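Local coordinates for protein aminoacyl-tRNA synthetase (Cryptosporidium parvum, PDB 5F9Z) that probably joins proline to its cognate tRNA at the expense of ATP, as a class II prolyl-tRNA synthetase, and binds the inhibitor halofuginone, at residues A[377-381]-A[382-386]; A[394-397]-A[398-401]; A[405-408]-A[409-413]. All blocks are in the same frame, centred on the assembly; numbering follows the deposited sequence.

Contact 1 of 3, residues A[377-381]-A[382-386]; sequences VVVRD and NMEKM
V377 and M386 face each other as an antiparallel hydrogen-bonded pair, with V377 N to M386 O at 2.9 Å and nearly straight and M386 N to V377 O more bent. V378 and K385 form the next, non-hydrogen-bonded pair. V379 N then donates to E384 O at 2.8 Å. V377 CB packs on M386 CG at 3.9 Å. On the face that carries V378 and K385, V378 CG1 meets M383 CE at 3.8 Å, the two side chains running side by side. The whole is a beta hairpin of strands 374-379 and 385-389, at one edge of the five-stranded sheet of the anticodon-binding domain. Its turn contains an Asx turn: N382 OD1 accepts from E384 N at 3.1 Å, with the donor well above the carbonyl plane. N382 CG sits between its own N and carbonyl carbon (chi1 58°), which turns OD1 back over V379, 3.2 Å from V379 CB. N382 ND2 donates to E384 OE1 at 3.3 Å, on the anti side but out of the carboxylate plane, the two groups tilted against each other. The extended E384 chain brings its acid to that amide. D381 OD2 forms a salt bridge with R407 of helix 393-417.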
loop_
_atom_site.group_PDB
_atom_site.type_symbol
_atom_site.label_atom_id
_atom_site.label_comp_id
_atom_site.label_asym_id
_atom_site.label_seq_id
_atom_site.Cartn_x
_atom_site.Cartn_y
_atom_site.Cartn_z
ATOM N N VAL A 377 19.662 -23.865 -1.405
ATOM C CA VAL A 377 18.732 -22.753 -1.253
ATOM C C VAL A 377 19.524 -21.455 -1.228
ATOM O O VAL A 377 20.504 -21.329 -0.482
ATOM C CB VAL A 377 17.889 -22.903 0.025
ATOM C CG1 VAL A 377 16.859 -21.787 0.116
ATOM C CG2 VAL A 377 17.219 -24.268 0.062
ATOM N N VAL A 378 19.105 -20.491 -2.044
ATOM C CA VAL A 378 19.681 -19.152 -2.057
ATOM C C VAL A 378 18.563 -18.169 -1.740
ATOM O O VAL A 378 17.534 -18.149 -2.426
ATOM C CB VAL A 378 20.339 -18.819 -3.405
ATOM C CG1 VAL A 378 20.993 -17.445 -3.349
ATOM C CG2 VAL A 378 21.357 -19.885 -3.779
ATOM N N VAL A 379 18.761 -17.364 -0.703
ATOM C CA VAL A 379 17.763 -16.401 -0.254
ATOM C C VAL A 379 17.915 -15.118 -1.060
ATOM O O VAL A 379 19.032 -14.653 -1.314
ATOM C CB VAL A 379 17.897 -16.141 1.258
ATOM C CG1 VAL A 379 16.749 -15.282 1.756
ATOM C CG2 VAL A 379 17.944 -17.460 2.014
ATOM N N ARG A 380 16.779 -14.539 -1.459
ATOM C CA ARG A 380 16.792 -13.439 -2.420
ATOM C C ARG A 380 17.393 -12.169 -1.828
ATOM O O ARG A 380 18.253 -11.532 -2.448
ATOM C CB ARG A 380 15.371 -13.177 -2.922
ATOM C CG ARG A 380 15.190 -11.863 -3.664
ATOM C CD ARG A 380 16.008 -11.812 -4.945
ATOM N NE ARG A 380 15.808 -10.552 -5.656
ATOM C CZ ARG A 380 16.473 -9.433 -5.392
ATOM N NH1 ARG A 380 17.390 -9.413 -4.433
ATOM N NH2 ARG A 380 16.221 -8.332 -6.087
ATOM N N ASP A 381 16.952 -11.778 -0.631
ATOM C CA ASP A 381 17.251 -10.437 -0.141
ATOM C C ASP A 381 18.634 -10.306 0.487
ATOM O O ASP A 381 19.150 -9.185 0.565
ATOM C CB ASP A 381 16.186 -9.993 0.867
ATOM C CG ASP A 381 16.151 -10.866 2.105
ATOM O OD1 ASP A 381 16.370 -12.089 1.978
ATOM O OD2 ASP A 381 15.905 -10.326 3.204
ATOM N N ASN A 382 19.252 -11.402 0.933
ATOM C CA ASN A 382 20.541 -11.309 1.612
ATOM C C ASN A 382 21.582 -12.292 1.086
ATOM O O ASN A 382 22.658 -12.409 1.685
ATOM C CB ASN A 382 20.367 -11.504 3.125
ATOM C CG ASN A 382 19.717 -12.828 3.475
ATOM O OD1 ASN A 382 19.466 -13.661 2.604
ATOM N ND2 ASN A 382 19.446 -13.033 4.758
ATOM N N MET A 383 21.293 -13.004 -0.006
ATOM C CA MET A 383 22.220 -13.971 -0.603
ATOM C C MET A 383 22.639 -15.054 0.386
ATOM O O MET A 383 23.717 -15.641 0.259
ATOM C CB MET A 383 23.457 -13.279 -1.186
ATOM C CG MET A 383 23.167 -12.444 -2.416
ATOM S SD MET A 383 22.257 -13.367 -3.672
ATOM C CE MET A 383 23.439 -14.649 -4.078
ATOM N N GLU A 384 21.794 -15.327 1.376
ATOM C CA GLU A 384 22.072 -16.397 2.324
ATOM C C GLU A 384 21.951 -17.745 1.623
ATOM O O GLU A 384 20.996 -17.986 0.878
ATOM C CB GLU A 384 21.106 -16.310 3.504
ATOM C CG GLU A 384 21.429 -17.227 4.668
ATOM C CD GLU A 384 20.490 -17.014 5.841
ATOM O OE1 GLU A 384 19.576 -16.169 5.721
ATOM O OE2 GLU A 384 20.663 -17.686 6.879
ATOM N N LYS A 385 22.926 -18.620 1.849
ATOM C CA LYS A 385 22.992 -19.910 1.179
ATOM C C LYS A 385 23.019 -21.033 2.204
ATOM O O LYS A 385 23.614 -20.896 3.278
ATOM C CB LYS A 385 24.225 -19.999 0.273
ATOM C CG LYS A 385 24.236 -18.975 -0.848
ATOM C CD LYS A 385 25.473 -19.117 -1.718
ATOM C CE LYS A 385 25.479 -18.081 -2.830
ATOM N NZ LYS A 385 25.437 -16.695 -2.288
ATOM N N MET A 386 22.375 -22.146 1.861
ATOM C CA MET A 386 22.292 -23.291 2.755
ATOM C C MET A 386 21.873 -24.512 1.951
ATOM O O MET A 386 21.304 -24.397 0.863
ATOM C CB MET A 386 21.305 -23.036 3.898
ATOM C CG MET A 386 19.862 -22.898 3.443
ATOM S SD MET A 386 18.819 -22.079 4.662
ATOM C CE MET A 386 19.494 -20.421 4.622
#

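Contact 2 of 3, residues A[394-397]-A[398-401]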
loop_
_atom_site.group_PDB
_atom_site.type_symbol
_atom_site.label_atom_id
_atom_site.label_comp_id
_atom_site.label_asym_id
_atom_site.label_seq_id
_atom_site.Cartn_x
_atom_site.Cartn_y
_atom_site.Cartn_z
ATOM N N GLU A 394 9.764 -29.763 4.221
ATOM C CA GLU A 394 8.408 -29.531 4.709
ATOM C C GLU A 394 8.403 -28.608 5.921
ATOM O O GLU A 394 7.492 -27.786 6.083
ATOM C CB GLU A 394 7.744 -30.865 5.051
ATOM C CG GLU A 394 6.338 -30.736 5.611
ATOM C CD GLU A 394 5.832 -32.030 6.216
ATOM O OE1 GLU A 394 6.664 -32.913 6.511
ATOM O OE2 GLU A 394 4.602 -32.163 6.394
ATOM N N SER A 395 9.416 -28.720 6.778
ATOM C CA SER A 395 9.519 -27.922 7.993
ATOM C C SER A 395 10.358 -26.663 7.816
ATOM O O SER A 395 10.007 -25.611 8.363
ATOM C CB SER A 395 10.109 -28.768 9.127
ATOM O OG SER A 395 10.433 -27.961 10.245
ATOM N N LYS A 396 11.458 -26.741 7.065
ATOM C CA LYS A 396 12.405 -25.629 7.011
ATOM C C LYS A 396 11.916 -24.497 6.113
ATOM O O LYS A 396 12.107 -23.320 6.440
ATOM C CB LYS A 396 13.769 -26.125 6.532
ATOM C CG LYS A 396 14.892 -25.116 6.701
ATOM C CD LYS A 396 15.543 -25.245 8.068
ATOM C CE LYS A 396 16.472 -24.077 8.356
ATOM N NZ LYS A 396 15.714 -22.825 8.640
ATOM N N ILE A 397 11.297 -24.826 4.982
ATOM C CA ILE A 397 10.929 -23.821 3.985
ATOM C C ILE A 397 9.838 -22.891 4.515
ATOM O O ILE A 397 9.955 -21.670 4.338
ATOM C CB ILE A 397 10.512 -24.479 2.659
ATOM C CG1 ILE A 397 11.682 -25.279 2.085
ATOM C CG2 ILE A 397 10.049 -23.428 1.660
ATOM C CD1 ILE A 397 12.977 -24.497 2.026
ATOM N N PRO A 398 8.769 -23.387 5.155
ATOM C CA PRO A 398 7.835 -22.448 5.796
ATOM C C PRO A 398 8.496 -21.570 6.844
ATOM O O PRO A 398 8.091 -20.413 7.016
ATOM C CB PRO A 398 6.776 -23.372 6.414
ATOM C CG PRO A 398 6.804 -24.579 5.561
ATOM C CD PRO A 398 8.249 -24.768 5.200
ATOM N N LYS A 399 9.512 -22.083 7.546
ATOM C CA LYS A 399 10.231 -21.259 8.512
ATOM C C LYS A 399 11.067 -20.191 7.816
ATOM O O LYS A 399 11.136 -19.048 8.284
ATOM C CB LYS A 399 11.117 -22.133 9.399
ATOM C CG LYS A 399 10.356 -22.997 10.390
ATOM C CD LYS A 399 11.304 -23.709 11.344
ATOM C CE LYS A 399 12.259 -24.627 10.599
ATOM N NZ LYS A 399 13.170 -25.354 11.526
ATOM N N LEU A 400 11.709 -20.543 6.699
ATOM C CA LEU A 400 12.534 -19.572 5.985
ATOM C C LEU A 400 11.690 -18.436 5.424
ATOM O O LEU A 400 12.074 -17.264 5.518
ATOM C CB LEU A 400 13.316 -20.261 4.867
ATOM C CG LEU A 400 14.536 -21.075 5.302
ATOM C CD1 LEU A 400 15.228 -21.690 4.095
ATOM C CD2 LEU A 400 15.501 -20.205 6.093
ATOM N N LEU A 401 10.537 -18.760 4.832
ATOM C CA LEU A 401 9.637 -17.715 4.355
ATOM C C LEU A 401 9.101 -16.887 5.515
ATOM O O LEU A 401 8.933 -15.667 5.394
ATOM C CB LEU A 401 8.493 -18.336 3.553
ATOM C CG LEU A 401 8.907 -19.109 2.298
ATOM C CD1 LEU A 401 7.692 -19.701 1.602
ATOM C CD2 LEU A 401 9.689 -18.213 1.351
#
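I397 and P398 adjoin in the first turns of helix 393-417, which packs on the sheet of the anticodon-binding domain. The helix is kinked here. P398 has no N-H to give, so the usual bond to E394 O is missing. The proline ring occupies that place instead, with P398 CD 3.2 Å from E394 O. P398 CD also lies against I397 CB at 3.4 Å. The next turn is regular again: L400 N donates to K396 O at 2.8 Å and L401 N donates to I397 O at 3.0 Å, the second bond almost straight.

I397 is buried. Its CD1 reaches L400 CD1 at 4.2 Å, and its CG2 is near L401 CD1. With CG1 beside the backbone N (chi1 -61°), CD1 is carried to L400, while CG2, beside the carbonyl carbon, faces L401. Outside the segments I397 rests on F363, L401 on L361, and L400 on M386 of the hairpin.

K396 lies beside these apolar side chains and touches I388. Its chain bends at chi2 and chi4 and crosses K399 at about a right angle. The two ammonium groups are not in contact and would probably repel each other mildly. K399 folds back over the preceding turn, with its CE 3.3 Å from S395 O. The end of K396 bends over L400, where K396 NZ lies 3.7 Å from L400 CD2.

Contact 3 of 3, residues A[405-408]-A[409-413]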
loop_
_atom_site.group_PDB
_atom_site.type_symbol
_atom_site.label_atom_id
_atom_site.label_comp_id
_atom_site.label_asym_id
_atom_site.label_seq_id
_atom_site.Cartn_x
_atom_site.Cartn_y
_atom_site.Cartn_z
ATOM N N GLN A 405 9.810 -12.944 5.873
ATOM C CA GLN A 405 8.801 -11.917 6.113
ATOM C C GLN A 405 9.183 -11.035 7.296
ATOM O O GLN A 405 9.093 -9.804 7.223
ATOM C CB GLN A 405 7.441 -12.576 6.350
ATOM C CG GLN A 405 6.289 -11.603 6.534
ATOM C CD GLN A 405 5.674 -11.170 5.217
ATOM O OE1 GLN A 405 5.898 -11.793 4.181
ATOM N NE2 GLN A 405 4.889 -10.099 5.253
ATOM N N ASN A 406 9.612 -11.650 8.400
ATOM C CA ASN A 406 9.980 -10.879 9.583
ATOM C C ASN A 406 11.199 -10.003 9.320
ATOM O O ASN A 406 11.276 -8.872 9.812
ATOM C CB ASN A 406 10.234 -11.820 10.760
ATOM C CG ASN A 406 10.815 -11.107 11.966
ATOM O OD1 ASN A 406 10.093 -10.468 12.732
ATOM N ND2 ASN A 406 12.127 -11.214 12.140
ATOM N N ARG A 407 12.159 -10.505 8.539
ATOM C CA ARG A 407 13.375 -9.742 8.275
ATOM C C ARG A 407 13.085 -8.503 7.435
ATOM O O ARG A 407 13.672 -7.440 7.668
ATOM C CB ARG A 407 14.411 -10.632 7.586
ATOM C CG ARG A 407 15.691 -9.910 7.194
ATOM C CD ARG A 407 16.728 -10.868 6.623
ATOM N NE ARG A 407 16.238 -11.594 5.455
ATOM C CZ ARG A 407 15.850 -12.865 5.472
ATOM N NH1 ARG A 407 15.895 -13.559 6.600
ATOM N NH2 ARG A 407 15.418 -13.443 4.358
ATOM N N LEU A 408 12.186 -8.619 6.455
ATOM C CA LEU A 408 11.829 -7.463 5.638
ATOM C C LEU A 408 11.172 -6.378 6.482
ATOM O O LEU A 408 11.514 -5.195 6.370
ATOM C CB LEU A 408 10.902 -7.885 4.498
ATOM C CG LEU A 408 11.501 -8.691 3.346
ATOM C CD1 LEU A 408 10.465 -8.871 2.250
ATOM C CD2 LEU A 408 12.748 -8.013 2.806
ATOM N N LEU A 409 10.219 -6.764 7.332
ATOM C CA LEU A 409 9.532 -5.779 8.160
ATOM C C LEU A 409 10.476 -5.159 9.182
ATOM O O LEU A 409 10.414 -3.950 9.437
ATOM C CB LEU A 409 8.332 -6.422 8.856
ATOM C CG LEU A 409 7.533 -5.510 9.791
ATOM C CD1 LEU A 409 7.027 -4.285 9.045
ATOM C CD2 LEU A 409 6.378 -6.271 10.425
ATOM N N PHE A 410 11.361 -5.967 9.772
ATOM C CA PHE A 410 12.283 -5.446 10.776
ATOM C C PHE A 410 13.284 -4.473 10.161
ATOM O O PHE A 410 13.545 -3.405 10.727
ATOM C CB PHE A 410 13.010 -6.600 11.469
ATOM C CG PHE A 410 13.844 -6.172 12.644
ATOM C CD1 PHE A 410 15.176 -5.826 12.479
ATOM C CD2 PHE A 410 13.296 -6.115 13.915
ATOM C CE1 PHE A 410 15.944 -5.431 13.557
ATOM C CE2 PHE A 410 14.060 -5.722 14.998
ATOM C CZ PHE A 410 15.384 -5.379 14.818
ATOM N N LYS A 411 13.859 -4.827 9.009
ATOM C CA LYS A 411 14.824 -3.939 8.367
ATOM C C LYS A 411 14.148 -2.681 7.835
ATOM O O LYS A 411 14.717 -1.586 7.910
ATOM C CB LYS A 411 15.552 -4.673 7.242
ATOM C CG LYS A 411 16.498 -5.760 7.721
ATOM C CD LYS A 411 17.221 -6.409 6.551
ATOM C CE LYS A 411 18.024 -5.384 5.765
ATOM N NZ LYS A 411 18.706 -5.999 4.596
ATOM N N ALA A 412 12.938 -2.818 7.289
ATOM C CA ALA A 412 12.197 -1.643 6.849
ATOM C C ALA A 412 11.798 -0.762 8.026
ATOM O O ALA A 412 11.673 0.459 7.871
ATOM C CB ALA A 412 10.960 -2.068 6.062
ATOM N N LYS A 413 11.600 -1.359 9.203
ATOM C CA LYS A 413 11.207 -0.585 10.375
ATOM C C LYS A 413 12.353 0.290 10.866
ATOM O O LYS A 413 12.163 1.480 11.142
ATOM C CB LYS A 413 10.733 -1.523 11.484
ATOM C CG LYS A 413 9.409 -1.135 12.110
ATOM C CD LYS A 413 8.396 -2.263 11.997
ATOM C CE LYS A 413 7.123 -1.928 12.755
ATOM N NZ LYS A 413 6.626 -0.567 12.409
#
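R407 and K411 stand one turn apart on helix 393-417, and the main chain between them is regular. Four consecutive backbone bonds join the two segments. L409 N donates to Q405 O at 3.2 Å, the longest of the four. F410 N to N406 O, K411 N to R407 O and A412 N to L408 O all measure 2.9 Å.

Apolar contact between side chains is slight. The aliphatic parts of R407 and K411 lie side by side and point the same way, with R407 CG 3.9 Å from K411 CD.

Side-chain carbons also rest against backbone carbonyls of the preceding turn. K411 CG is beside its backbone N (chi1 -69°), which lays the start of the chain along that turn and brings K411 CG 3.3 Å from R407 O. The methylene F410 CB sits over N406 O, and the methyl A412 CB lies 3.2 Å from L408 O. The F410 ring itself leads away from the preceding turn.

The charged ends part company. R407 NE and K411 NZ are 6.2 Å apart. R407 turns at chi3, its end directed to D381 of the hairpin, and its guanidinium also makes a cation-pi contact with F404. The carboxylate of D381 probably stabilises the positive charge of R407.

The buried polar end of Q405 is satisfied from outside, with NE2 donating to L202 O. On the same part of the helix, L408 packs on H287, and A412 on T286 and H287, at the end of helix 278-287 in the class II core.

The arrangement is that of an ordinary alpha helix with i to i+4 bonding, in the part of helix 393-417 that packs against the end of helix 278-287.

Overall arrangement
Along the chain the three contacts follow in series, and none nests in or crosses another. Contact 1 closes the hairpin between strands 374-379 and 385-389. The chain then enters helix 393-417, where contact 2 lies near the start and contact 3 further on, their centres about 17 Å apart. Neither closes a loop; each joins successive turns. The helix meets the hairpin at two places. M386 with L400 links contacts 1 and 2, and the hairpin turn with R407 links contacts 1 and 3. Beyond this, contact 3 reaches helix 278-287 of the core.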